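PDB 5NGG: Blr6230 protein from Bradyrhizobium diazoefficiens USDA 110, which is a subclass B3 metallo-beta-lactamase, a zinc-dependent hydrolase that probably opens the beta-lactam ring of antibiotics by way of a water held between two zinc ions. Local coordinates for residues 36-41 and 47-52; 100-105 and 125-130; 172-177 and 181-186. One frame throughout, in Å; residues are numbered along the deposited sequence. Where two conformers were deposited one is given.

All three contacts belong to the alpha-beta/beta-alpha metallo-beta-lactamase fold, and they follow one another along the chain. Interaction 1 is a partly buried, largely aromatic contact at an outer strand of the seven-stranded sheet, and two waters fill out its backbone pairing. Interaction 2 is wholly buried, small and polar at heart: a carboxylate holds the loop that carries zinc ligands. Interaction 3, also partly buried, is a hairpin of the five-stranded sheet whose segment 172-177 carries two zinc-binding histidines, one for each of two zinc sites. Interactions 2 and 3 share one zinc ion, their centres 11 Å apart, whereas the centre of interaction 1 lies about 22 Å from either centre, yet it meets interaction 3 through Ile47 and Met186.

Interaction 1: residues 36-41 and 47-52; sequences APFEPF and IYYVGT
Tyr49 meets both Phe41 and Phe38 as its side chain runs out from the strand. Its CB lies over one face of the Phe41 ring, 3.9 Å from the ring centroid, in a CH-pi contact. CG and CD1 pass close to CE1 of the same phenylalanine, but the two rings, though nearly parallel at 16°, are slid so far apart that they barely overlap. With CG anti to the backbone N (chi1 -172°), the ring extends past Phe41, and Tyr49 CE1 comes 4.0 Å from Phe38 CD2. At the tip, Tyr49 OH gives a 2.7 Å hydrogen bond to Thr52 O, within its own segment.

The backbones pair antiparallel beside this aromatic cluster: Phe41 N to Tyr49 O is 3.1 Å, and Tyr49 N to Phe41 O is 2.8 Å. Proline at position 40 has no N-H to offer, yet its CA and CB pack on Tyr49 O. Farther along, the chains separate and water takes over: one water donates to Phe38 O and Gly51 O, and a second accepts from Phe38 N and donates to Gly51 O.

Helix 248-253 covers the aromatic side through Met248. Tyrosine suits its place because its carbon skeleton fills the cluster while its hydroxyl fixes the ring's tip on its own chain; what crosses the contact is apolar ring packing and two backbone bonds near Tyr49, then water-mediated links.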
ATOM      1  N   ALA A  36       3.804   6.441  14.948  1.00 13.61           N
ATOM      2  CA  ALA A  36       3.050   6.376  16.209  1.00 14.62           C
ATOM      3  C   ALA A  36       2.211   5.100  16.269  1.00 13.73           C
ATOM      4  O   ALA A  36       1.722   4.608  15.244  1.00 15.44           O
ATOM      5  CB  ALA A  36       2.135   7.574  16.359  1.00 16.56           C
ATOM      6  N   PRO A  37       2.011   4.574  17.483  1.00 13.12           N
ATOM      7  CA  PRO A  37       1.268   3.322  17.585  1.00 12.81           C
ATOM      8  C   PRO A  37      -0.229   3.407  17.286  1.00 12.64           C
ATOM      9  O   PRO A  37      -0.881   4.432  17.532  1.00 14.41           O
ATOM     10  CB  PRO A  37       1.481   2.921  19.036  1.00 14.16           C
ATOM     11  CG  PRO A  37       1.703   4.192  19.744  1.00 15.11           C
ATOM     12  CD  PRO A  37       2.506   5.013  18.798  1.00 13.26           C
ATOM     13  N   PHE A  38      -0.778   2.295  16.791  1.00 11.82           N
ATOM     14  CA  PHE A  38      -2.219   2.103  16.667  1.00 11.36           C
ATOM     15  C   PHE A  38      -2.517   0.677  17.098  1.00 11.22           C
ATOM     16  O   PHE A  38      -1.762  -0.236  16.777  1.00 11.57           O
ATOM     17  CB  PHE A  38      -2.683   2.326  15.230  1.00 10.74           C
ATOM     18  CG  PHE A  38      -4.171   2.479  15.096  1.00 11.03           C
ATOM     19  CD1 PHE A  38      -4.771   3.730  15.250  1.00 11.79           C
ATOM     20  CD2 PHE A  38      -4.989   1.386  14.821  1.00 10.67           C
ATOM     21  CE1 PHE A  38      -6.140   3.872  15.124  1.00 12.62           C
ATOM     22  CE2 PHE A  38      -6.366   1.545  14.704  1.00 11.07           C
ATOM     23  CZ  PHE A  38      -6.937   2.784  14.864  1.00 12.03           C
ATOM     24  N   GLU A  39      -3.588   0.472  17.861  1.00  9.43           N
ATOM     25  CA  GLU A  39      -3.922  -0.866  18.334  0.50 13.35           C
ATOM     26  C   GLU A  39      -4.336  -1.767  17.158  1.00  8.38           C
ATOM     27  O   GLU A  39      -5.259  -1.412  16.410  1.00  9.11           O
ATOM     28  CB  GLU A  39      -5.058  -0.787  19.358  0.50 14.27           C
ATOM     29  CG  GLU A  39      -5.170  -1.997  20.266  0.50 15.30           C
ATOM     30  CD  GLU A  39      -4.045  -2.066  21.281  0.50 16.25           C
ATOM     31  OE1 GLU A  39      -3.351  -1.041  21.482  0.50 17.24           O
ATOM     32  OE2 GLU A  39      -3.846  -3.155  21.863  0.50 18.47           O
ATOM     33  N   PRO A  40      -3.703  -2.947  17.020  1.00  8.64           N
ATOM     34  CA  PRO A  40      -4.076  -3.830  15.918  1.00  8.05           C
ATOM     35  C   PRO A  40      -5.452  -4.451  16.121  1.00  8.38           C
ATOM     36  O   PRO A  40      -5.925  -4.564  17.246  1.00  9.41           O
ATOM     37  CB  PRO A  40      -2.959  -4.869  15.930  1.00  8.75           C
ATOM     38  CG  PRO A  40      -2.533  -4.935  17.352  1.00 10.15           C
ATOM     39  CD  PRO A  40      -2.590  -3.507  17.807  1.00  9.53           C
ATOM     40  N   PHE A  41      -6.057  -4.906  15.026  1.00  7.69           N
ATOM     41  CA  PHE A  41      -7.421  -5.427  15.099  1.00  8.04           C
ATOM     42  C   PHE A  41      -7.765  -6.244  13.872  1.00  7.92           C
ATOM     43  O   PHE A  41      -7.189  -6.107  12.790  1.00  7.90           O
ATOM     44  CB  PHE A  41      -8.454  -4.301  15.277  1.00  8.33           C
ATOM     45  CG  PHE A  41      -8.569  -3.347  14.103  1.00  8.36           C
ATOM     46  CD1 PHE A  41      -7.670  -2.289  13.934  1.00  8.26           C
ATOM     47  CD2 PHE A  41      -9.575  -3.523  13.158  1.00  9.13           C
ATOM     48  CE1 PHE A  41      -7.786  -1.420  12.858  1.00  8.64           C
ATOM     49  CE2 PHE A  41      -9.693  -2.642  12.083  1.00  8.96           C
ATOM     50  CZ  PHE A  41      -8.787  -1.594  11.927  1.00  9.18           C
ATOM     51  N   ILE A  47      -8.518 -10.645   7.334  1.00  7.09           N
ATOM     52  CA  ILE A  47      -7.669  -9.463   7.155  1.00  6.62           C
ATOM     53  C   ILE A  47      -7.561  -8.728   8.495  1.00  6.49           C
ATOM     54  O   ILE A  47      -8.585  -8.322   9.065  1.00  7.25           O
ATOM     55  CB  ILE A  47      -8.195  -8.505   6.075  1.00  7.34           C
ATOM     56  CG1 ILE A  47      -8.319  -9.192   4.717  1.00  7.99           C
ATOM     57  CG2 ILE A  47      -7.288  -7.277   5.991  1.00  7.53           C
ATOM     58  CD1 ILE A  47      -9.015  -8.374   3.665  1.00  9.00           C
ATOM     59  N   TYR A  48      -6.317  -8.530   8.937  1.00  6.17           N
ATOM     60  CA  TYR A  48      -6.021  -7.923  10.236  1.00  6.61           C
ATOM     61  C   TYR A  48      -5.125  -6.696  10.010  1.00  6.78           C
ATOM     62  O   TYR A  48      -4.155  -6.762   9.244  1.00  7.89           O
ATOM     63  CB  TYR A  48      -5.283  -8.902  11.168  1.00  7.36           C
ATOM     64  CG  TYR A  48      -6.081 -10.146  11.496  1.00  8.31           C
ATOM     65  CD1 TYR A  48      -6.237 -11.170  10.566  1.00  8.82           C
ATOM     66  CD2 TYR A  48      -6.728 -10.281  12.730  1.00  9.64           C
ATOM     67  CE1 TYR A  48      -7.005 -12.291  10.846  1.00 10.06           C
ATOM     68  CE2 TYR A  48      -7.486 -11.409  13.021  1.00 11.20           C
ATOM     69  CZ  TYR A  48      -7.619 -12.405  12.084  1.00 11.91           C
ATOM     70  OH  TYR A  48      -8.390 -13.521  12.361  1.00 14.98           O
ATOM     71  N   TYR A  49      -5.438  -5.595  10.692  1.00  6.52           N
ATOM     72  CA  TYR A  49      -4.625  -4.371  10.634  1.00  6.53           C
ATOM     73  C   TYR A  49      -3.539  -4.451  11.692  1.00  6.37           C
ATOM     74  O   TYR A  49      -3.848  -4.674  12.861  1.00  6.76           O
ATOM     75  CB  TYR A  49      -5.521  -3.146  10.892  1.00  7.17           C
ATOM     76  CG  TYR A  49      -4.823  -1.829  10.666  1.00  6.64           C
ATOM     77  CD1 TYR A  49      -4.028  -1.244  11.659  1.00  6.73           C
ATOM     78  CD2 TYR A  49      -4.942  -1.159   9.466  1.00  6.89           C
ATOM     79  CE1 TYR A  49      -3.360  -0.038  11.455  1.00  7.19           C
ATOM     80  CE2 TYR A  49      -4.281   0.062   9.260  1.00  7.69           C
ATOM     81  CZ  TYR A  49      -3.483   0.616  10.237  1.00  6.76           C
ATOM     82  OH  TYR A  49      -2.863   1.806   9.943  1.00  7.69           O
ATOM     83  N   VAL A  50      -2.269  -4.274  11.294  1.00  5.89           N
ATOM     84  CA  VAL A  50      -1.103  -4.313  12.194  1.00  6.50           C
ATOM     85  C   VAL A  50      -0.167  -3.120  11.967  1.00  6.26           C
ATOM     86  O   VAL A  50       1.004  -3.147  12.371  1.00  7.28           O
ATOM     87  CB  VAL A  50      -0.326  -5.653  12.106  1.00  6.74           C
ATOM     88  CG1 VAL A  50      -1.193  -6.814  12.561  1.00  7.81           C
ATOM     89  CG2 VAL A  50       0.187  -5.900  10.698  1.00  6.90           C
ATOM     90  N   GLY A  51      -0.674  -2.063  11.322  1.00  6.44           N
ATOM     91  CA  GLY A  51       0.154  -0.891  11.003  1.00  6.78           C
ATOM     92  C   GLY A  51       0.240   0.117  12.140  1.00  6.91           C
ATOM     93  O   GLY A  51      -0.018  -0.168  13.319  1.00  7.95           O
ATOM     94  N   THR A  52       0.648   1.321  11.764  1.00  8.02           N
ATOM     95  CA  THR A  52       0.821   2.433  12.683  1.00  8.94           C
ATOM     96  C   THR A  52      -0.386   3.359  12.535  1.00  8.71           C
ATOM     97  O   THR A  52      -1.322   3.091  11.778  1.00  9.83           O
ATOM     98  CB  THR A  52       2.140   3.179  12.405  1.00  8.54           C
ATOM     99  OG1 THR A  52       2.000   3.868  11.172  1.00  8.55           O
ATOM    100  CG2 THR A  52       3.335   2.225  12.345  1.00 11.28           C
TER
HETATM  101  O   HOH W   1      -1.926  -1.936  14.455  1.00 10.38           O
HETATM  102  O   HOH W   2       1.191   0.483  15.774  1.00 17.17           O

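Interaction 2: residues 100-105 and 125-130; sequences THAHLD and ERDKPL. With ZN (zinc ion), chain D; ZN (zinc ion), chain C.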
ATOM      1  N   THR A 100       2.361  -3.198  -2.193  1.00  7.45           N
ATOM      2  CA  THR A 100       1.553  -2.290  -3.020  1.00  8.18           C
ATOM      3  C   THR A 100       2.475  -1.439  -3.902  1.00  7.40           C
ATOM      4  O   THR A 100       2.340  -1.397  -5.122  1.00  9.79           O
ATOM      5  CB  THR A 100       0.674  -1.348  -2.179  1.00  9.57           C
ATOM      6  OG1 THR A 100       1.469  -0.703  -1.176  1.00 10.79           O
ATOM      7  CG2 THR A 100      -0.510  -2.108  -1.583  1.00 10.34           C
ATOM      8  N   HIS A 101       3.436  -0.747  -3.297  1.00  7.80           N
ATOM      9  CA  HIS A 101       4.377   0.052  -4.100  1.00  7.86           C
ATOM     10  C   HIS A 101       5.664   0.293  -3.331  1.00  6.86           C
ATOM     11  O   HIS A 101       5.705   0.277  -2.105  1.00  7.06           O
ATOM     12  CB  HIS A 101       3.757   1.363  -4.589  1.00  7.99           C
ATOM     13  CG  HIS A 101       3.643   2.410  -3.530  1.00  7.14           C
ATOM     14  ND1 HIS A 101       2.501   2.629  -2.788  1.00  9.43           N
ATOM     15  CD2 HIS A 101       4.520   3.363  -3.145  1.00  7.33           C
ATOM     16  CE1 HIS A 101       2.700   3.637  -1.957  1.00  8.34           C
ATOM     17  NE2 HIS A 101       3.929   4.089  -2.133  1.00  7.52           N
ATOM     18  N   ALA A 102       6.724   0.538  -4.089  1.00  7.12           N
ATOM     19  CA  ALA A 102       8.088   0.450  -3.574  1.00  7.65           C
ATOM     20  C   ALA A 102       8.651   1.799  -3.112  1.00  8.10           C
ATOM     21  O   ALA A 102       9.615   2.291  -3.678  1.00 11.05           O
ATOM     22  CB  ALA A 102       8.969  -0.175  -4.635  1.00  8.82           C
ATOM     23  N   HIS A 103       8.064   2.377  -2.070  1.00  6.74           N
ATOM     24  CA  HIS A 103       8.607   3.527  -1.348  1.00  6.40           C
ATOM     25  C   HIS A 103       8.922   3.122   0.081  1.00  5.91           C
ATOM     26  O   HIS A 103       8.278   2.218   0.625  1.00  6.24           O
ATOM     27  CB  HIS A 103       7.618   4.698  -1.317  1.00  6.79           C
ATOM     28  CG  HIS A 103       7.390   5.343  -2.634  1.00  7.26           C
ATOM     29  ND1 HIS A 103       6.262   6.078  -2.884  1.00  7.26           N
ATOM     30  CD2 HIS A 103       8.151   5.398  -3.755  1.00  8.33           C
ATOM     31  CE1 HIS A 103       6.333   6.568  -4.107  1.00  7.72           C
ATOM     32  NE2 HIS A 103       7.468   6.169  -4.659  1.00  8.21           N
ATOM     33  N   LEU A 104       9.907   3.795   0.673  1.00  6.58           N
ATOM     34  CA  LEU A 104      10.453   3.392   1.983  1.00  6.44           C
ATOM     35  C   LEU A 104       9.435   3.302   3.111  1.00  6.10           C
ATOM     36  O   LEU A 104       9.650   2.553   4.041  1.00  6.68           O
ATOM     37  CB  LEU A 104      11.594   4.297   2.424  1.00  7.51           C
ATOM     38  CG  LEU A 104      11.282   5.631   3.085  1.00  8.34           C
ATOM     39  CD1 LEU A 104      12.527   6.187   3.778  1.00  9.84           C
ATOM     40  CD2 LEU A 104      10.730   6.620   2.088  1.00  9.52           C
ATOM     41  N   ASP A 105       8.342   4.075   3.041  1.00  6.12           N
ATOM     42  CA  ASP A 105       7.322   4.017   4.070  1.00  5.94           C
ATOM     43  C   ASP A 105       6.471   2.754   4.010  1.00  6.30           C
ATOM     44  O   ASP A 105       5.692   2.498   4.939  1.00  7.10           O
ATOM     45  CB  ASP A 105       6.463   5.296   4.098  1.00  6.42           C
ATOM     46  CG  ASP A 105       5.813   5.681   2.776  1.00  6.55           C
ATOM     47  OD1 ASP A 105       6.457   5.546   1.699  1.00  7.57           O
ATOM     48  OD2 ASP A 105       4.641   6.154   2.874  1.00  7.48           O
ATOM     49  N   GLU A 125       6.139  -5.837 -11.432  1.00 10.78           N
ATOM     50  CA  GLU A 125       7.390  -5.953 -12.192  1.00 11.30           C
ATOM     51  C   GLU A 125       8.139  -4.629 -12.346  1.00 10.70           C
ATOM     52  O   GLU A 125       9.361  -4.595 -12.228  1.00 11.52           O
ATOM     53  CB  GLU A 125       7.095  -6.539 -13.573  1.00 14.73           C
ATOM     54  CG  GLU A 125       8.291  -6.663 -14.510  1.00 19.30           C
ATOM     55  CD  GLU A 125       7.917  -7.299 -15.838  0.50 26.86           C
ATOM     56  OE1 GLU A 125       7.257  -8.359 -15.831  0.50 26.19           O
ATOM     57  OE2 GLU A 125       8.287  -6.736 -16.890  0.50 28.07           O
ATOM     58  N   ARG A 126       7.429  -3.531 -12.584  1.00 11.29           N
ATOM     59  CA  ARG A 126       8.137  -2.270 -12.845  1.00 11.29           C
ATOM     60  C   ARG A 126       8.693  -1.628 -11.574  1.00 10.90           C
ATOM     61  O   ARG A 126       9.492  -0.703 -11.645  1.00 12.62           O
ATOM     62  CB  ARG A 126       7.264  -1.295 -13.610  1.00 12.87           C
ATOM     63  CG  ARG A 126       6.938  -1.802 -15.021  1.00 16.98           C
ATOM     64  CD  ARG A 126       6.654  -0.669 -15.983  1.00 21.36           C
ATOM     65  NE  ARG A 126       5.570   0.162 -15.515  1.00 22.37           N
ATOM     66  CZ  ARG A 126       5.227   1.358 -15.987  1.00 22.00           C
ATOM     67  NH1 ARG A 126       4.224   2.000 -15.425  1.00 21.89           N
ATOM     68  NH2 ARG A 126       5.860   1.925 -17.008  1.00 27.26           N
ATOM     69  N   ASP A 127       8.273  -2.117 -10.405  1.00  9.66           N
ATOM     70  CA  ASP A 127       8.888  -1.711  -9.137  1.00  9.77           C
ATOM     71  C   ASP A 127      10.090  -2.560  -8.733  1.00  9.91           C
ATOM     72  O   ASP A 127      10.786  -2.224  -7.760  1.00 10.64           O
ATOM     73  CB  ASP A 127       7.868  -1.655  -7.989  1.00  9.29           C
ATOM     74  CG  ASP A 127       7.145  -0.294  -7.865  1.00  9.38           C
ATOM     75  OD1 ASP A 127       7.379   0.612  -8.685  1.00 10.99           O
ATOM     76  OD2 ASP A 127       6.310  -0.171  -6.947  1.00 10.24           O
ATOM     77  N   LYS A 128      10.337  -3.663  -9.426  1.00 11.52           N
ATOM     78  CA  LYS A 128      11.446  -4.535  -9.072  1.00 12.13           C
ATOM     79  C   LYS A 128      12.798  -3.778  -8.980  1.00 12.77           C
ATOM     80  O   LYS A 128      13.544  -3.969  -8.004  1.00 12.33           O
ATOM     81  CB  LYS A 128      11.518  -5.721 -10.031  1.00 14.36           C
ATOM     82  CG  LYS A 128      12.653  -6.690  -9.753  1.00 14.03           C
ATOM     83  CD  LYS A 128      12.566  -7.943 -10.614  1.00 18.53           C
ATOM     84  CE  LYS A 128      13.781  -8.857 -10.477  1.00 20.10           C
ATOM     85  NZ  LYS A 128      13.715  -9.988 -11.437  0.80 27.72           N
ATOM     86  N   PRO A 129      13.115  -2.885  -9.934  1.00 13.05           N
ATOM     87  CA  PRO A 129      14.415  -2.199  -9.795  1.00 12.97           C
ATOM     88  C   PRO A 129      14.512  -1.311  -8.556  1.00 11.53           C
ATOM     89  O   PRO A 129      15.587  -1.166  -7.977  1.00 11.97           O
ATOM     90  CB  PRO A 129      14.530  -1.352 -11.069  1.00 14.77           C
ATOM     91  CG  PRO A 129      13.573  -1.953 -12.031  1.00 17.67           C
ATOM     92  CD  PRO A 129      12.482  -2.603 -11.238  1.00 15.55           C
ATOM     93  N   LEU A 130      13.374  -0.730  -8.158  1.00 10.15           N
ATOM     94  CA  LEU A 130      13.310   0.129  -6.962  0.70 10.34           C
ATOM     95  C   LEU A 130      13.536  -0.695  -5.698  1.00  9.16           C
ATOM     96  O   LEU A 130      14.306  -0.322  -4.812  1.00  9.76           O
ATOM     97  CB  LEU A 130      11.955   0.835  -6.874  0.70 10.65           C
ATOM     98  CG  LEU A 130      11.685   2.064  -7.741  0.70 11.23           C
ATOM     99  CD1 LEU A 130      11.822   1.795  -9.226  0.70 11.98           C
ATOM    100  CD2 LEU A 130      10.285   2.584  -7.425  0.70 11.45           C
TER
HETATM  101 ZN    ZN D 302       4.475   6.059  -1.839  1.00  7.71          ZN
HETATM  102 ZN    ZN C 301       3.205   5.969   1.319  1.00  7.31          ZN
HETATM  103  O   HOH W   3       4.606   6.571  -0.063  1.00  7.07           O
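Asp127 OD2 is gripped by two donors, the backbone N of Ala102 across the contact, at 3.0 Å, and the hydroxyl of Ser178. The amide approaches from above the carboxylate plane, about 50° out of it, and the N-H points at the oxygen only moderately well, with an angle of 138°. Asp127 OD1 takes a further bond from the backbone N of Gly180, so both oxygens of this buried carboxylate have partners, and a single aspartate ties the loop of 100-105 to the loop just before strand 182-190. Aspartate suits the place: a short acid can accept several N-H and O-H groups at once, and these donors would probably favour its ionised form.

Ala102 is the centre of an inverse gamma turn, and its small methyl fits against the acid, with CB 3.5 Å from Asp127 OD2. Beside the acid, Leu130 brings its CB to 3.9 Å from Ala102 CB, while its CD2 branch lies against Ala102 O.

The turn sits within the His-X-His-X-Asp-His signature of the metallo-beta-lactamase superfamily. Ala102 fills the first X, and the histidines beside it face the metal: His101 NE2 and His103 ND1 each bind the same zinc ion at 2.1 Å, with His177 as the third protein ligand. The ring of His101 is steadied from behind, since its ND1 is hydrogen-bonded to Cys201 O.

His103 is also the N-cap residue of the short helix that carries Asp105. Asp105 OD2 binds the second zinc ion, alongside His106 and His242. A water 1.9 Å from the first zinc ion and 2.1 Å from the second bridges the pair, and it donates a hydrogen bond to Asp105 OD1.

Interaction 3: residues 172-177 and 181-186; sequences HATPGH and CTSWEM. With ZN (zinc ion), chain E; ZN (zinc ion), chain D.
His172 and Ser183 form an antiparallel hydrogen-bonded pair in the beta hairpin of strands 167-173 and 182-190, part of the five-stranded sheet of the metallo-beta-lactamase fold. His172 N to Ser183 O measures 2.8 Å, and Ser183 N to His172 O 2.9 Å.

The tight part lies where the strands give way to the loop. Thr174 N bonds to Cys181 O at 3.0 Å, and Thr174 OG1 shares a 2.8 Å hydrogen bond with Ser183 OG, which also meets the backbone N of Cys201. Small hydroxyl residues suit this buried spot, satisfying each other without filling much room. Cys181 SG leads off to a disulfide with Cys201, and its CB packs on Thr174 O. Through Gly176 the loop runs on to His177, which binds the zinc ion shared with His101 and His103.

The more open side holds His172 and Glu185, which are partly exposed where Thr174, Cys181 and Ser183 are buried. Polar bonds at the edge of the imidazole do the work here: His172 ND1 binds another zinc ion at 2.0 Å, with Glu158 and Lys229 completing its protein ligands. The ring's other nitrogen, His172 NE2, donates to Glu185 OE1 at 2.7 Å, reaching the oxygen on its anti side with ring and carboxylate planes 32° apart.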
ATOM      1  N   HIS A 172      -3.581  -6.113  -9.773  1.00  9.29           N
ATOM      2  CA  HIS A 172      -4.000  -5.132 -10.768  1.00  9.72           C
ATOM      3  C   HIS A 172      -2.927  -4.072 -10.934  1.00 10.00           C
ATOM      4  O   HIS A 172      -2.472  -3.493  -9.953  1.00 10.73           O
ATOM      5  CB  HIS A 172      -5.296  -4.456 -10.357  1.00 10.00           C
ATOM      6  CG  HIS A 172      -6.459  -5.372 -10.309  1.00 10.95           C
ATOM      7  ND1 HIS A 172      -7.237  -5.651 -11.407  1.00 12.27           N
ATOM      8  CD2 HIS A 172      -6.953  -6.102  -9.293  1.00 12.28           C
ATOM      9  CE1 HIS A 172      -8.187  -6.500 -11.061  1.00 13.77           C
ATOM     10  NE2 HIS A 172      -8.039  -6.783  -9.779  1.00 14.57           N
ATOM     11  N   ALA A 173      -2.547  -3.788 -12.177  1.00 10.35           N
ATOM     12  CA  ALA A 173      -1.540  -2.767 -12.445  1.00  9.90           C
ATOM     13  C   ALA A 173      -2.201  -1.408 -12.374  1.00 10.09           C
ATOM     14  O   ALA A 173      -3.064  -1.082 -13.186  1.00 11.79           O
ATOM     15  CB  ALA A 173      -0.899  -3.000 -13.802  1.00 11.82           C
ATOM     16  N   THR A 174      -1.809  -0.623 -11.369  1.00  9.28           N
ATOM     17  CA  THR A 174      -2.367   0.695 -11.126  1.00  9.97           C
ATOM     18  C   THR A 174      -1.206   1.689 -10.945  1.00  9.60           C
ATOM     19  O   THR A 174      -1.089   2.339  -9.898  1.00  9.18           O
ATOM     20  CB  THR A 174      -3.300   0.690  -9.894  1.00 10.10           C
ATOM     21  OG1 THR A 174      -2.649   0.029  -8.802  1.00  9.99           O
ATOM     22  CG2 THR A 174      -4.581  -0.055 -10.176  1.00 11.09           C
ATOM     23  N   PRO A 175      -0.371   1.852 -11.999  1.00  9.99           N
ATOM     24  CA  PRO A 175       0.798   2.718 -11.907  1.00 10.07           C
ATOM     25  C   PRO A 175       0.469   4.199 -11.792  1.00  9.71           C
ATOM     26  O   PRO A 175      -0.659   4.628 -12.037  1.00 10.04           O
ATOM     27  CB  PRO A 175       1.545   2.435 -13.216  1.00 12.13           C
ATOM     28  CG  PRO A 175       0.448   2.099 -14.177  1.00 13.32           C
ATOM     29  CD  PRO A 175      -0.487   1.245 -13.344  1.00 11.36           C
ATOM     30  N   GLY A 176       1.485   4.968 -11.431  1.00  9.26           N
ATOM     31  CA  GLY A 176       1.411   6.430 -11.319  1.00  9.62           C
ATOM     32  C   GLY A 176       2.183   6.846 -10.098  1.00  9.12           C
ATOM     33  O   GLY A 176       3.272   7.423 -10.196  1.00  9.73           O
ATOM     34  N   HIS A 177       1.668   6.501  -8.918  1.00  8.27           N
ATOM     35  CA  HIS A 177       2.361   6.853  -7.695  1.00  8.15           C
ATOM     36  C   HIS A 177       3.766   6.183  -7.665  1.00  8.15           C
ATOM     37  O   HIS A 177       4.719   6.762  -7.124  1.00  7.95           O
ATOM     38  CB  HIS A 177       1.491   6.480  -6.480  1.00  8.42           C
ATOM     39  CG  HIS A 177       2.110   6.825  -5.171  1.00  7.58           C
ATOM     40  ND1 HIS A 177       2.029   8.069  -4.590  1.00  7.76           N
ATOM     41  CD2 HIS A 177       2.867   6.077  -4.350  1.00  7.41           C
ATOM     42  CE1 HIS A 177       2.694   8.049  -3.440  1.00  7.91           C
ATOM     43  NE2 HIS A 177       3.226   6.859  -3.280  1.00  7.49           N
ATOM     44  N   CYS A 181       3.253   0.177  -9.138  1.00  8.72           N
ATOM     45  CA  CYS A 181       2.199   0.219  -8.122  1.00  8.22           C
ATOM     46  C   CYS A 181       1.121  -0.838  -8.469  1.00  8.44           C
ATOM     47  O   CYS A 181       0.582  -0.820  -9.603  1.00  9.90           O
ATOM     48  CB  CYS A 181       1.615   1.642  -8.152  1.00  9.91           C
ATOM     49  SG  CYS A 181       0.897   2.370  -6.659  1.00 11.54           S
ATOM     50  N   THR A 182       0.873  -1.738  -7.514  1.00  7.96           N
ATOM     51  CA  THR A 182      -0.010  -2.885  -7.712  1.00  8.38           C
ATOM     52  C   THR A 182      -1.084  -2.863  -6.645  1.00  7.53           C
ATOM     53  O   THR A 182      -0.794  -2.866  -5.446  1.00  8.69           O
ATOM     54  CB  THR A 182       0.788  -4.191  -7.636  1.00  9.36           C
ATOM     55  OG1 THR A 182       1.824  -4.166  -8.640  1.00 11.07           O
ATOM     56  CG2 THR A 182      -0.098  -5.408  -7.869  1.00 10.20           C
ATOM     57  N   SER A 183      -2.329  -2.854  -7.084  1.00  7.73           N
ATOM     58  CA  SER A 183      -3.485  -2.976  -6.207  1.00  7.55           C
ATOM     59  C   SER A 183      -3.931  -4.431  -6.180  1.00  7.99           C
ATOM     60  O   SER A 183      -4.026  -5.073  -7.215  1.00 11.07           O
ATOM     61  CB  SER A 183      -4.619  -2.077  -6.700  1.00  8.57           C
ATOM     62  OG  SER A 183      -4.229  -0.700  -6.655  1.00  9.00           O
ATOM     63  N   TRP A 184      -4.172  -4.959  -4.984  1.00  7.28           N
ATOM     64  CA  TRP A 184      -4.417  -6.392  -4.819  1.00  7.66           C
ATOM     65  C   TRP A 184      -5.876  -6.663  -4.440  1.00  7.95           C
ATOM     66  O   TRP A 184      -6.374  -6.099  -3.471  1.00  8.31           O
ATOM     67  CB  TRP A 184      -3.510  -6.920  -3.710  1.00  8.01           C
ATOM     68  CG  TRP A 184      -2.051  -6.921  -4.031  1.00  8.14           C
ATOM     69  CD1 TRP A 184      -1.116  -5.983  -3.693  1.00  8.58           C
ATOM     70  CD2 TRP A 184      -1.367  -7.912  -4.785  1.00  8.80           C
ATOM     71  NE1 TRP A 184       0.104  -6.345  -4.168  1.00  9.09           N
ATOM     72  CE2 TRP A 184      -0.012  -7.534  -4.838  1.00  8.51           C
ATOM     73  CE3 TRP A 184      -1.759  -9.106  -5.402  1.00  9.36           C
ATOM     74  CZ2 TRP A 184       0.957  -8.326  -5.467  1.00  9.84           C
ATOM     75  CZ3 TRP A 184      -0.820  -9.858  -6.033  1.00 10.56           C
ATOM     76  CH2 TRP A 184       0.532  -9.484  -6.049  1.00 10.37           C
ATOM     77  N   GLU A 185      -6.535  -7.526  -5.210  1.00  8.59           N
ATOM     78  CA  GLU A 185      -7.940  -7.855  -4.978  1.00  9.02           C
ATOM     79  C   GLU A 185      -8.080  -9.235  -4.340  1.00  8.80           C
ATOM     80  O   GLU A 185      -7.406 -10.190  -4.726  1.00 10.00           O
ATOM     81  CB  GLU A 185      -8.682  -7.828  -6.305  1.00  9.73           C
ATOM     82  CG  GLU A 185     -10.163  -8.122  -6.205  1.00 13.71           C
ATOM     83  CD  GLU A 185     -10.878  -8.072  -7.545  1.00 17.19           C
ATOM     84  OE1 GLU A 185     -10.218  -7.897  -8.611  1.00 24.69           O
ATOM     85  OE2 GLU A 185     -12.125  -8.247  -7.515  1.00 20.48           O
ATOM     86  N   MET A 186      -8.978  -9.346  -3.368  1.00  8.59           N
ATOM     87  CA  MET A 186      -9.300 -10.661  -2.785  0.70 10.19           C
ATOM     88  C   MET A 186     -10.715 -10.676  -2.268  1.00  9.37           C
ATOM     89  O   MET A 186     -11.306  -9.641  -1.998  1.00 11.45           O
ATOM     90  CB  MET A 186      -8.339 -11.093  -1.682  0.70 10.58           C
ATOM     91  CG  MET A 186      -8.370 -10.237  -0.433  0.70 10.57           C
ATOM     92  SD  MET A 186      -7.343 -10.897   0.906  0.70 10.95           S
ATOM     93  CE  MET A 186      -8.402 -12.207   1.511  0.70 11.23           C
TER
HETATM   94 ZN    ZN E 303      -7.226  -4.945 -13.323  1.00 12.96          ZN
HETATM   95 ZN    ZN D 302       4.475   6.059  -1.839  1.00  7.71          ZN
HETATM   96  O   HOH W   3       4.606   6.571  -0.063  1.00  7.07           O